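Local coordinates for protein alpha,alpha-trehalose-phosphate synthase (UDP-forming) (Burkholderia vietnamiensis, PDB 5TVG) that is a family 20 glycosyltransferase of the GT-B clan and holds uridine-5'-diphosphate in its ligand pocket, at residues A[273-278]-A[315-320]; A[95-100]-A[170-175]; A[284-289]-A[414-419]. All blocks are in the same frame, centred on the assembly; numbering follows the deposited sequence.

Interactions 1 and 3 belong to the part of the GT-B fold built on the six-stranded parallel sheet that includes strand 266-271. Their segments alternate along the chain: 273-278, 284-289, 315-320, 414-419. Their centres are about 19 Å apart, and helix 280-293 follows the loop of interaction 1 and supplies one side of interaction 3. Interaction 2 comes earlier, among the helices that go with the ten-stranded mixed sheet. Its centre is about 17 Å from that of interaction 1. They touch where W95 meets D275, Y276 and Y317, so the two halves of the enzyme meet beside the UDP pocket. Interactions 2 and 3, with centres about 26 Å apart, both touch the second subunit.

Interaction 1: residues A[273-278]-A[315-320]; sequences RLDYSK and QTYQRI. With UDP (uridine-5'-diphosphate), chain I.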
loop_
_atom_site.group_PDB
_atom_site.type_symbol
_atom_site.label_atom_id
_atom_site.label_comp_id
_atom_site.label_asym_id
_atom_site.label_seq_id
_atom_site.Cartn_x
_atom_site.Cartn_y
_atom_site.Cartn_z
ATOM N N ARG A 273 -13.636 -4.056 -20.052
ATOM C CA ARG A 273 -13.709 -3.037 -18.994
ATOM C C ARG A 273 -12.649 -3.361 -17.936
ATOM O O ARG A 273 -12.260 -4.515 -17.734
ATOM C CB ARG A 273 -15.085 -2.983 -18.324
ATOM C CG ARG A 273 -16.274 -2.436 -19.161
ATOM C CD ARG A 273 -17.624 -2.536 -18.360
ATOM N NE ARG A 273 -17.877 -3.925 -17.954
ATOM C CZ ARG A 273 -17.761 -4.392 -16.703
ATOM N NH1 ARG A 273 -17.430 -3.572 -15.702
ATOM N NH2 ARG A 273 -17.952 -5.698 -16.458
ATOM N N LEU A 274 -12.137 -2.330 -17.288
ATOM C CA LEU A 274 -11.096 -2.532 -16.285
ATOM C C LEU A 274 -11.740 -2.973 -14.963
ATOM O O LEU A 274 -11.768 -2.256 -13.962
ATOM C CB LEU A 274 -10.253 -1.272 -16.156
ATOM C CG LEU A 274 -8.731 -1.532 -16.006
ATOM C CD1 LEU A 274 -7.970 -0.213 -16.027
ATOM C CD2 LEU A 274 -8.424 -2.299 -14.715
ATOM N N ASP A 275 -12.265 -4.195 -14.980
ATOM C CA ASP A 275 -12.969 -4.802 -13.858
ATOM C C ASP A 275 -12.099 -5.899 -13.259
ATOM O O ASP A 275 -11.353 -6.571 -13.981
ATOM C CB ASP A 275 -14.334 -5.393 -14.334
ATOM C CG ASP A 275 -15.322 -5.612 -13.197
ATOM O OD1 ASP A 275 -15.012 -6.425 -12.295
ATOM O OD2 ASP A 275 -16.419 -4.966 -13.202
ATOM N N TYR A 276 -12.187 -6.100 -11.939
ATOM C CA TYR A 276 -11.435 -7.236 -11.393
ATOM C C TYR A 276 -12.005 -8.593 -11.821
ATOM O O TYR A 276 -11.346 -9.638 -11.623
ATOM C CB TYR A 276 -11.354 -7.152 -9.869
ATOM C CG TYR A 276 -12.681 -6.852 -9.187
ATOM C CD1 TYR A 276 -13.637 -7.860 -8.999
ATOM C CD2 TYR A 276 -12.951 -5.587 -8.676
ATOM C CE1 TYR A 276 -14.824 -7.604 -8.344
ATOM C CE2 TYR A 276 -14.145 -5.317 -8.021
ATOM C CZ TYR A 276 -15.081 -6.325 -7.862
ATOM O OH TYR A 276 -16.263 -6.067 -7.200
ATOM N N SER A 277 -13.213 -8.617 -12.382
ATOM C CA SER A 277 -13.727 -9.890 -12.878
ATOM C C SER A 277 -12.981 -10.358 -14.128
ATOM O O SER A 277 -13.062 -11.536 -14.483
ATOM C CB SER A 277 -15.213 -9.743 -13.190
ATOM O OG SER A 277 -15.367 -8.869 -14.295
ATOM N N LYS A 278 -12.258 -9.462 -14.804
ATOM C CA LYS A 278 -11.731 -9.753 -16.132
ATOM C C LYS A 278 -10.343 -10.399 -16.090
ATOM O O LYS A 278 -9.840 -10.841 -17.132
ATOM C CB LYS A 278 -11.733 -8.464 -16.975
ATOM C CG LYS A 278 -13.164 -7.824 -17.155
ATOM C CD LYS A 278 -14.143 -8.707 -18.026
ATOM C CE LYS A 278 -15.553 -8.150 -18.091
ATOM N NZ LYS A 278 -16.548 -8.887 -19.032
ATOM N N GLN A 315 -13.856 1.982 -4.657
ATOM C CA GLN A 315 -12.441 1.820 -4.288
ATOM C C GLN A 315 -11.832 0.529 -4.832
ATOM O O GLN A 315 -10.649 0.507 -5.204
ATOM C CB GLN A 315 -12.270 1.857 -2.772
ATOM N N THR A 316 -12.603 -0.572 -4.858
ATOM C CA THR A 316 -12.017 -1.823 -5.340
ATOM C C THR A 316 -11.562 -1.673 -6.779
ATOM O O THR A 316 -10.551 -2.259 -7.178
ATOM C CB THR A 316 -13.011 -2.987 -5.267
ATOM O OG1 THR A 316 -14.309 -2.550 -5.706
ATOM C CG2 THR A 316 -13.110 -3.514 -3.848
ATOM N N TYR A 317 -12.267 -0.848 -7.554
ATOM C CA TYR A 317 -11.865 -0.646 -8.932
ATOM C C TYR A 317 -10.612 0.203 -9.034
ATOM O O TYR A 317 -9.835 0.035 -9.980
ATOM C CB TYR A 317 -13.005 -0.002 -9.717
ATOM C CG TYR A 317 -14.060 -1.020 -10.036
ATOM C CD1 TYR A 317 -15.016 -1.379 -9.092
ATOM C CD2 TYR A 317 -14.053 -1.684 -11.247
ATOM C CE1 TYR A 317 -15.943 -2.340 -9.369
ATOM C CE2 TYR A 317 -15.004 -2.657 -11.541
ATOM C CZ TYR A 317 -15.936 -2.980 -10.600
ATOM O OH TYR A 317 -16.901 -3.926 -10.904
ATOM N N GLN A 318 -10.394 1.108 -8.074
ATOM C CA GLN A 318 -9.191 1.927 -8.099
ATOM C C GLN A 318 -7.960 1.089 -7.809
ATOM O O GLN A 318 -6.912 1.295 -8.425
ATOM C CB GLN A 318 -9.324 3.085 -7.102
ATOM C CG GLN A 318 -10.465 4.048 -7.454
ATOM C CD GLN A 318 -10.780 5.080 -6.349
ATOM O OE1 GLN A 318 -10.001 5.277 -5.415
ATOM N NE2 GLN A 318 -11.935 5.728 -6.465
ATOM N N ARG A 319 -8.069 0.149 -6.862
ATOM C CA ARG A 319 -6.945 -0.717 -6.508
ATOM C C ARG A 319 -6.566 -1.660 -7.653
ATOM O O ARG A 319 -5.382 -1.790 -7.977
ATOM C CB ARG A 319 -7.261 -1.508 -5.234
ATOM N N ILE A 320 -7.545 -2.312 -8.307
ATOM C CA ILE A 320 -7.174 -3.252 -9.375
ATOM C C ILE A 320 -6.513 -2.500 -10.521
ATOM O O ILE A 320 -5.539 -2.980 -11.119
ATOM C CB ILE A 320 -8.385 -4.082 -9.866
ATOM C CG1 ILE A 320 -7.954 -5.115 -10.914
ATOM C CG2 ILE A 320 -9.418 -3.239 -10.586
ATOM C CD1 ILE A 320 -6.852 -6.121 -10.459
HETATM N N1 UDP I . -17.311 -2.760 -25.705
HETATM C C2 UDP I . -17.227 -1.692 -26.580
HETATM N N3 UDP I . -16.161 -0.854 -26.380
HETATM C C4 UDP I . -15.186 -0.964 -25.408
HETATM C C5 UDP I . -15.341 -2.098 -24.527
HETATM C C6 UDP I . -16.387 -2.934 -24.697
HETATM O O2 UDP I . -18.025 -1.512 -27.485
HETATM O O4 UDP I . -14.283 -0.104 -25.347
HETATM C "C1'" UDP I . -18.454 -3.685 -25.879
HETATM C "C2'" UDP I . -18.131 -5.066 -26.454
HETATM O "O2'" UDP I . -18.231 -4.988 -27.864
HETATM C "C3'" UDP I . -19.291 -5.892 -25.907
HETATM C "C4'" UDP I . -19.515 -5.275 -24.533
HETATM O "O4'" UDP I . -19.051 -3.911 -24.623
HETATM O "O3'" UDP I . -20.466 -5.892 -26.710
HETATM C "C5'" UDP I . -18.707 -5.958 -23.466
HETATM O "O5'" UDP I . -19.616 -6.913 -22.924
HETATM P PA UDP I . -19.113 -8.266 -22.321
HETATM O O1A UDP I . -20.310 -9.148 -22.247
HETATM O O2A UDP I . -17.900 -8.794 -23.070
HETATM O O3A UDP I . -18.633 -7.889 -20.846
HETATM P PB UDP I . -19.224 -6.751 -19.910
HETATM O O1B UDP I . -20.729 -6.774 -20.194
HETATM O O2B UDP I . -19.110 -7.338 -18.511
HETATM O O3B UDP I . -18.530 -5.448 -20.107
HETATM O O HOH W 1 -10.362 -0.374 -12.470
HETATM O O HOH W 2 -16.707 -3.840 -5.784
#
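Y317 OH donates a 2.6 Å hydrogen bond to D275 OD2. The tyrosine ring presents its edge to this oxygen, with the carboxylate almost square to the ring plane (87°). The hydroxyl comes from above the carboxylate plane. Y276 CE2 lies over one face of the Y317 ring, 3.7 Å from Y317 CE1, and the ring planes meet obliquely at 41°. This bond and the two buried rings form the tight part of the contact.

R273 NH1 takes the anti lone pair of D275 OD2 at 3.0 Å, in a salt bridge. The D275 carboxylate lies beside its own carbonyl carbon (chi1 -160°), where D275 OD1 can accept from S277 N at 2.8 Å. This is an Asx turn. The salt bridge is consistent with a fixed R273 side chain. R273 NE reaches UDP O3B at 2.7 Å, and R273 NH2 reaches UDP O2B at 2.9 Å. K278 NZ binds O2B and O3A of UDP.

The side of the partly exposed T316 and I320 is looser. I320 CG1 stays 4.1 Å from Y276 CB. A water links Y276 OH to T316 OG1. Another water donates to both L274 O and Y317 O.

The loop 273-278 runs from strand 266-271 to helix 280-293, whose L280 and V281 pack on L274 and I320. Helix 315-335 covers it from one side, and W95 of helix 79-98 packs on R273, Y276, S277 and Y317.

Interaction 2: residues A[95-100]-A[170-175]; sequences WPVFHY and PDMLRV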
loop_
_atom_site.group_PDB
_atom_site.type_symbol
_atom_site.label_atom_id
_atom_site.label_comp_id
_atom_site.label_asym_id
_atom_site.label_seq_id
_atom_site.Cartn_x
_atom_site.Cartn_y
_atom_site.Cartn_z
ATOM N N TRP A 95 -22.133 -7.258 -6.961
ATOM C CA TRP A 95 -21.188 -7.527 -8.041
ATOM C C TRP A 95 -19.997 -8.368 -7.576
ATOM O O TRP A 95 -19.695 -9.384 -8.231
ATOM C CB TRP A 95 -20.735 -6.219 -8.705
ATOM C CG TRP A 95 -19.720 -6.488 -9.790
ATOM C CD1 TRP A 95 -18.353 -6.607 -9.634
ATOM C CD2 TRP A 95 -19.974 -6.684 -11.193
ATOM N NE1 TRP A 95 -17.755 -6.847 -10.852
ATOM C CE2 TRP A 95 -18.728 -6.912 -11.820
ATOM C CE3 TRP A 95 -21.131 -6.678 -11.978
ATOM C CZ2 TRP A 95 -18.612 -7.140 -13.194
ATOM C CZ3 TRP A 95 -21.009 -6.888 -13.338
ATOM C CH2 TRP A 95 -19.757 -7.118 -13.931
ATOM N N PRO A 96 -19.283 -8.028 -6.496
ATOM C CA PRO A 96 -18.176 -8.917 -6.092
ATOM C C PRO A 96 -18.648 -10.300 -5.670
ATOM O O PRO A 96 -18.018 -11.285 -6.057
ATOM C CB PRO A 96 -17.495 -8.148 -4.945
ATOM C CG PRO A 96 -18.528 -7.218 -4.424
ATOM C CD PRO A 96 -19.342 -6.817 -5.652
ATOM N N VAL A 97 -19.748 -10.413 -4.917
ATOM C CA VAL A 97 -20.166 -11.732 -4.446
ATOM C C VAL A 97 -20.607 -12.608 -5.612
ATOM O O VAL A 97 -20.207 -13.771 -5.709
ATOM C CB VAL A 97 -21.275 -11.630 -3.390
ATOM C CG1 VAL A 97 -21.778 -13.040 -3.052
ATOM C CG2 VAL A 97 -20.772 -10.892 -2.153
ATOM N N PHE A 98 -21.434 -12.061 -6.512
ATOM C CA PHE A 98 -21.913 -12.835 -7.655
ATOM C C PHE A 98 -20.766 -13.251 -8.558
ATOM O O PHE A 98 -20.920 -14.184 -9.348
ATOM C CB PHE A 98 -22.959 -12.035 -8.463
ATOM C CG PHE A 98 -24.345 -12.018 -7.836
ATOM C CD1 PHE A 98 -24.508 -12.025 -6.457
ATOM C CD2 PHE A 98 -25.490 -11.994 -8.638
ATOM C CE1 PHE A 98 -25.781 -12.002 -5.891
ATOM C CE2 PHE A 98 -26.764 -11.980 -8.074
ATOM C CZ PHE A 98 -26.913 -11.989 -6.704
ATOM N N HIS A 99 -19.602 -12.619 -8.419
ATOM C CA HIS A 99 -18.419 -13.022 -9.159
ATOM C C HIS A 99 -17.440 -13.834 -8.306
ATOM O O HIS A 99 -16.282 -14.003 -8.701
ATOM C CB HIS A 99 -17.734 -11.787 -9.759
ATOM C CG HIS A 99 -18.454 -11.202 -10.937
ATOM N ND1 HIS A 99 -19.523 -10.337 -10.814
ATOM C CD2 HIS A 99 -18.268 -11.379 -12.268
ATOM C CE1 HIS A 99 -19.958 -10.000 -12.017
ATOM N NE2 HIS A 99 -19.204 -10.606 -12.916
ATOM N N TYR A 100 -17.906 -14.392 -7.181
ATOM C CA TYR A 100 -17.110 -15.268 -6.306
ATOM C C TYR A 100 -15.892 -14.539 -5.759
ATOM O O TYR A 100 -14.805 -15.106 -5.649
ATOM C CB TYR A 100 -16.674 -16.572 -6.998
ATOM C CG TYR A 100 -17.836 -17.501 -7.325
ATOM C CD1 TYR A 100 -18.655 -17.267 -8.422
ATOM C CD2 TYR A 100 -18.146 -18.576 -6.504
ATOM C CE1 TYR A 100 -19.719 -18.115 -8.721
ATOM C CE2 TYR A 100 -19.216 -19.411 -6.792
ATOM C CZ TYR A 100 -19.993 -19.182 -7.891
ATOM O OH TYR A 100 -21.049 -20.050 -8.177
ATOM N N PRO A 170 -24.960 -21.449 -3.344
ATOM C CA PRO A 170 -25.452 -20.973 -2.036
ATOM C C PRO A 170 -24.371 -20.605 -1.043
ATOM O O PRO A 170 -24.527 -19.624 -0.300
ATOM C CB PRO A 170 -26.280 -22.156 -1.537
ATOM C CG PRO A 170 -26.763 -22.807 -2.792
ATOM C CD PRO A 170 -25.592 -22.723 -3.722
ATOM N N ASP A 171 -23.306 -21.411 -0.985
ATOM C CA ASP A 171 -22.178 -21.164 -0.100
ATOM C C ASP A 171 -21.532 -19.822 -0.393
ATOM O O ASP A 171 -20.873 -19.250 0.482
ATOM C CB ASP A 171 -21.139 -22.284 -0.281
ATOM C CG ASP A 171 -20.798 -22.482 -1.748
ATOM O OD1 ASP A 171 -21.743 -22.746 -2.573
ATOM O OD2 ASP A 171 -19.604 -22.317 -2.089
ATOM N N MET A 172 -21.643 -19.345 -1.632
ATOM C CA MET A 172 -21.136 -18.019 -1.950
ATOM C C MET A 172 -22.222 -16.945 -1.823
ATOM O O MET A 172 -21.954 -15.856 -1.308
ATOM C CB MET A 172 -20.545 -18.011 -3.363
ATOM C CG MET A 172 -20.008 -16.631 -3.806
ATOM S SD MET A 172 -18.662 -15.932 -2.782
ATOM C CE MET A 172 -17.396 -17.171 -2.943
ATOM N N LEU A 173 -23.456 -17.244 -2.242
ATOM C CA LEU A 173 -24.521 -16.244 -2.153
ATOM C C LEU A 173 -24.701 -15.752 -0.720
ATOM O O LEU A 173 -24.934 -14.566 -0.491
ATOM C CB LEU A 173 -25.840 -16.809 -2.687
ATOM C CG LEU A 173 -26.996 -15.790 -2.739
ATOM C CD1 LEU A 173 -26.721 -14.692 -3.777
ATOM C CD2 LEU A 173 -28.356 -16.444 -3.003
ATOM N N ARG A 174 -24.580 -16.648 0.256
ATOM C CA ARG A 174 -24.765 -16.305 1.664
ATOM C C ARG A 174 -23.837 -15.188 2.152
ATOM O O ARG A 174 -24.065 -14.652 3.238
ATOM C CB ARG A 174 -24.453 -17.522 2.539
ATOM C CG ARG A 174 -25.463 -18.608 2.565
ATOM C CD ARG A 174 -24.800 -19.852 3.154
ATOM N NE ARG A 174 -24.497 -19.705 4.568
ATOM C CZ ARG A 174 -23.426 -20.209 5.163
ATOM N NH1 ARG A 174 -22.534 -20.901 4.472
ATOM N NH2 ARG A 174 -23.255 -20.024 6.459
ATOM N N VAL A 175 -22.764 -14.876 1.419
ATOM C CA VAL A 175 -21.890 -13.789 1.820
ATOM C C VAL A 175 -22.653 -12.474 1.832
ATOM O O VAL A 175 -22.384 -11.593 2.660
ATOM C CB VAL A 175 -20.642 -13.757 0.902
ATOM C CG1 VAL A 175 -19.808 -12.506 1.135
ATOM C CG2 VAL A 175 -19.760 -14.980 1.151
#
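V97 and M172 meet through a methyl group and a backbone oxygen: V97 CG1 lies 3.3 Å from M172 O. The other V97 branch, CG2, packs on V175 CG1 at 3.8 Å. The two methyls thus reach different parts of segment 170-175.

The M172 side chain is bent twice. Its CG points opposite the backbone N (chi1 179°), which carries it toward segment 95-100. Two bends follow, with chi2 and chi3 both 60°, and they curl the thioether back beside Y100. M172 CG comes to 3.4 Å from V97 O and 3.8 Å from Y100 CD2. The sulfur of M172 is 5.4 Å from the centroid of the Y100 ring, an oblique Met-aromatic contact.

Y100 stands at the end of helix 79-98. It is the C-prime residue of a Schellman motif, with positive phi, and its N bonds V97 O. The chain turns here, and the Y100 ring crosses M172 obliquely. In the last turn before it, H99 ND1 bonds W95 O at 2.8 Å, and H99 CE1 sits over the W95 ring.

F98 and L173 start off away from the partner segment, but their ends return. They run side by side in the same direction, and F98 CE1 touches L173 CD1 at 3.5 Å. F167 meets the F98 ring edge-to-face.

Y100 OH bonds S169 N of its own chain. D171 OD2 bonds Y100 OH of the second subunit. R174 forms a salt bridge with E397 of that subunit.

Interaction 3: residues A[284-289]-A[414-419]; sequences FQSFER and YDHAQM
The first turn of helix 416-428 packs against the middle of helix 280-293, with H416 facing S286. The two backbones come close: S286 CA and H416 CA are 4.9 Å apart. This approach is consistent with the small serine side chain. S286 OG lies against H416 CA at 3.3 Å and the M419 methyl, CE, at 3.5 Å. Its polar partner is E282 O, one turn back in its own helix.

Q285 reaches the H416 ring from the side. Q285 OE1 lies at the ring edge, 3.3 Å from H416 CE1, with amide and ring planes well inclined to each other. The NE2 end bonds E327.

The turn begins with a helix N-cap. D415 OD1 accepts from Q418 N at 3.1 Å, from above the carboxylate plane. Helix 280-293 therefore packs on a capped helix start within the domain of the parallel sheet.

R289 lies on the exposed side of the contact. Its chain runs straight as far as CD, then bends at chi3 (-66°), so NE turns over H416 CB. R289 CD rests 3.6 Å from A417 CA. A water accepts from R289 NH2 at 2.9 Å and lies 2.8 Å from H416 ND1, in the plane of both groups. The nearby guanidinium would probably disfavour a positive charge on H416. The other carboxylate oxygen, D415 OD2, forms a salt bridge with R109 of the second subunit.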
loop_
_atom_site.group_PDB
_atom_site.type_symbol
_atom_site.label_atom_id
_atom_site.label_comp_id
_atom_site.label_asym_id
_atom_site.label_seq_id
_atom_site.Cartn_x
_atom_site.Cartn_y
_atom_site.Cartn_z
ATOM N N PHE A 284 -1.870 -10.380 -17.986
ATOM C CA PHE A 284 -0.586 -9.749 -18.293
ATOM C C PHE A 284 0.578 -10.641 -17.861
ATOM O O PHE A 284 1.541 -10.832 -18.608
ATOM C CB PHE A 284 -0.468 -8.378 -17.587
ATOM C CG PHE A 284 -1.233 -7.266 -18.246
ATOM C CD1 PHE A 284 -2.357 -7.528 -19.035
ATOM C CD2 PHE A 284 -0.848 -5.946 -18.046
ATOM C CE1 PHE A 284 -3.069 -6.500 -19.627
ATOM C CE2 PHE A 284 -1.558 -4.902 -18.629
ATOM C CZ PHE A 284 -2.676 -5.168 -19.419
ATOM N N GLN A 285 0.529 -11.148 -16.632
ATOM C CA GLN A 285 1.650 -11.950 -16.141
ATOM C C GLN A 285 1.838 -13.227 -16.957
ATOM O O GLN A 285 2.966 -13.692 -17.090
ATOM C CB GLN A 285 1.465 -12.258 -14.653
ATOM C CG GLN A 285 1.532 -11.002 -13.809
ATOM C CD GLN A 285 1.167 -11.234 -12.368
ATOM O OE1 GLN A 285 0.496 -12.201 -12.039
ATOM N NE2 GLN A 285 1.594 -10.328 -11.492
ATOM N N SER A 286 0.756 -13.789 -17.528
ATOM C CA SER A 286 0.885 -15.010 -18.325
ATOM C C SER A 286 1.526 -14.728 -19.674
ATOM O O SER A 286 2.268 -15.568 -20.210
ATOM C CB SER A 286 -0.470 -15.680 -18.507
ATOM O OG SER A 286 -0.977 -16.098 -17.254
ATOM N N PHE A 287 1.212 -13.576 -20.264
ATOM C CA PHE A 287 1.913 -13.162 -21.469
ATOM C C PHE A 287 3.393 -12.934 -21.165
ATOM O O PHE A 287 4.263 -13.281 -21.965
ATOM C CB PHE A 287 1.271 -11.894 -22.024
ATOM C CG PHE A 287 1.905 -11.388 -23.293
ATOM C CD1 PHE A 287 1.774 -12.093 -24.481
ATOM C CD2 PHE A 287 2.654 -10.209 -23.288
ATOM C CE1 PHE A 287 2.354 -11.621 -25.660
ATOM C CE2 PHE A 287 3.239 -9.739 -24.455
ATOM C CZ PHE A 287 3.087 -10.435 -25.635
ATOM N N GLU A 288 3.692 -12.334 -20.015
ATOM C CA GLU A 288 5.077 -12.218 -19.585
ATOM C C GLU A 288 5.711 -13.611 -19.475
ATOM O O GLU A 288 6.811 -13.858 -19.987
ATOM C CB GLU A 288 5.134 -11.465 -18.258
ATOM C CG GLU A 288 6.537 -11.408 -17.660
ATOM C CD GLU A 288 6.557 -10.981 -16.220
ATOM O OE1 GLU A 288 5.498 -11.038 -15.549
ATOM O OE2 GLU A 288 7.647 -10.631 -15.732
ATOM N N ARG A 289 5.010 -14.545 -18.828
ATOM C CA ARG A 289 5.542 -15.895 -18.699
ATOM C C ARG A 289 5.780 -16.526 -20.067
ATOM O O ARG A 289 6.809 -17.162 -20.287
ATOM C CB ARG A 289 4.584 -16.764 -17.904
ATOM C CG ARG A 289 5.087 -18.181 -17.679
ATOM C CD ARG A 289 4.101 -18.959 -16.866
ATOM N NE ARG A 289 4.004 -18.422 -15.516
ATOM C CZ ARG A 289 4.609 -18.936 -14.457
ATOM N NH1 ARG A 289 5.373 -20.029 -14.591
ATOM N NH2 ARG A 289 4.426 -18.361 -13.272
ATOM N N TYR A 414 -6.154 -19.070 -13.256
ATOM C CA TYR A 414 -5.306 -19.216 -12.087
ATOM C C TYR A 414 -4.068 -20.064 -12.365
ATOM O O TYR A 414 -3.278 -20.249 -11.443
ATOM C CB TYR A 414 -6.100 -19.824 -10.925
ATOM C CG TYR A 414 -7.212 -18.906 -10.475
ATOM C CD1 TYR A 414 -6.950 -17.854 -9.582
ATOM C CD2 TYR A 414 -8.500 -19.045 -10.973
ATOM C CE1 TYR A 414 -7.939 -17.005 -9.181
ATOM C CE2 TYR A 414 -9.507 -18.200 -10.570
ATOM C CZ TYR A 414 -9.212 -17.172 -9.683
ATOM O OH TYR A 414 -10.217 -16.340 -9.284
ATOM N N ASP A 415 -3.902 -20.581 -13.588
ATOM C CA ASP A 415 -2.753 -21.389 -14.020
ATOM C C ASP A 415 -2.023 -20.637 -15.139
ATOM O O ASP A 415 -2.316 -20.834 -16.327
ATOM C CB ASP A 415 -3.245 -22.790 -14.486
ATOM C CG ASP A 415 -2.106 -23.744 -14.839
ATOM O OD1 ASP A 415 -0.918 -23.334 -14.885
ATOM O OD2 ASP A 415 -2.416 -24.927 -15.065
ATOM N N HIS A 416 -1.070 -19.786 -14.747
ATOM C CA HIS A 416 -0.347 -18.931 -15.692
ATOM C C HIS A 416 0.439 -19.749 -16.707
ATOM O O HIS A 416 0.512 -19.387 -17.892
ATOM C CB HIS A 416 0.593 -17.991 -14.927
ATOM C CG HIS A 416 -0.126 -17.003 -14.059
ATOM N ND1 HIS A 416 0.528 -16.005 -13.361
ATOM C CD2 HIS A 416 -1.446 -16.862 -13.774
ATOM C CE1 HIS A 416 -0.352 -15.293 -12.682
ATOM N NE2 HIS A 416 -1.561 -15.783 -12.924
ATOM N N ALA A 417 1.027 -20.869 -16.271
ATOM C CA ALA A 417 1.774 -21.700 -17.209
ATOM C C ALA A 417 0.850 -22.247 -18.282
ATOM O O ALA A 417 1.190 -22.229 -19.472
ATOM C CB ALA A 417 2.513 -22.845 -16.482
ATOM N N GLN A 418 -0.350 -22.698 -17.902
ATOM C CA GLN A 418 -1.273 -23.167 -18.932
ATOM C C GLN A 418 -1.650 -22.033 -19.891
ATOM O O GLN A 418 -1.762 -22.244 -21.116
ATOM C CB GLN A 418 -2.541 -23.768 -18.314
ATOM C CG GLN A 418 -3.468 -24.431 -19.375
ATOM C CD GLN A 418 -4.909 -24.706 -18.889
ATOM O OE1 GLN A 418 -5.384 -24.097 -17.928
ATOM N NE2 GLN A 418 -5.594 -25.654 -19.550
ATOM N N MET A 419 -1.879 -20.824 -19.357
ATOM C CA MET A 419 -2.258 -19.705 -20.227
ATOM C C MET A 419 -1.132 -19.344 -21.190
ATOM O O MET A 419 -1.378 -19.089 -22.374
ATOM C CB MET A 419 -2.643 -18.483 -19.382
ATOM C CG MET A 419 -3.884 -18.700 -18.524
ATOM S SD MET A 419 -5.149 -17.424 -18.733
ATOM C CE MET A 419 -4.453 -15.992 -17.855
HETATM O O HOH W 3 3.190 -15.893 -14.107
#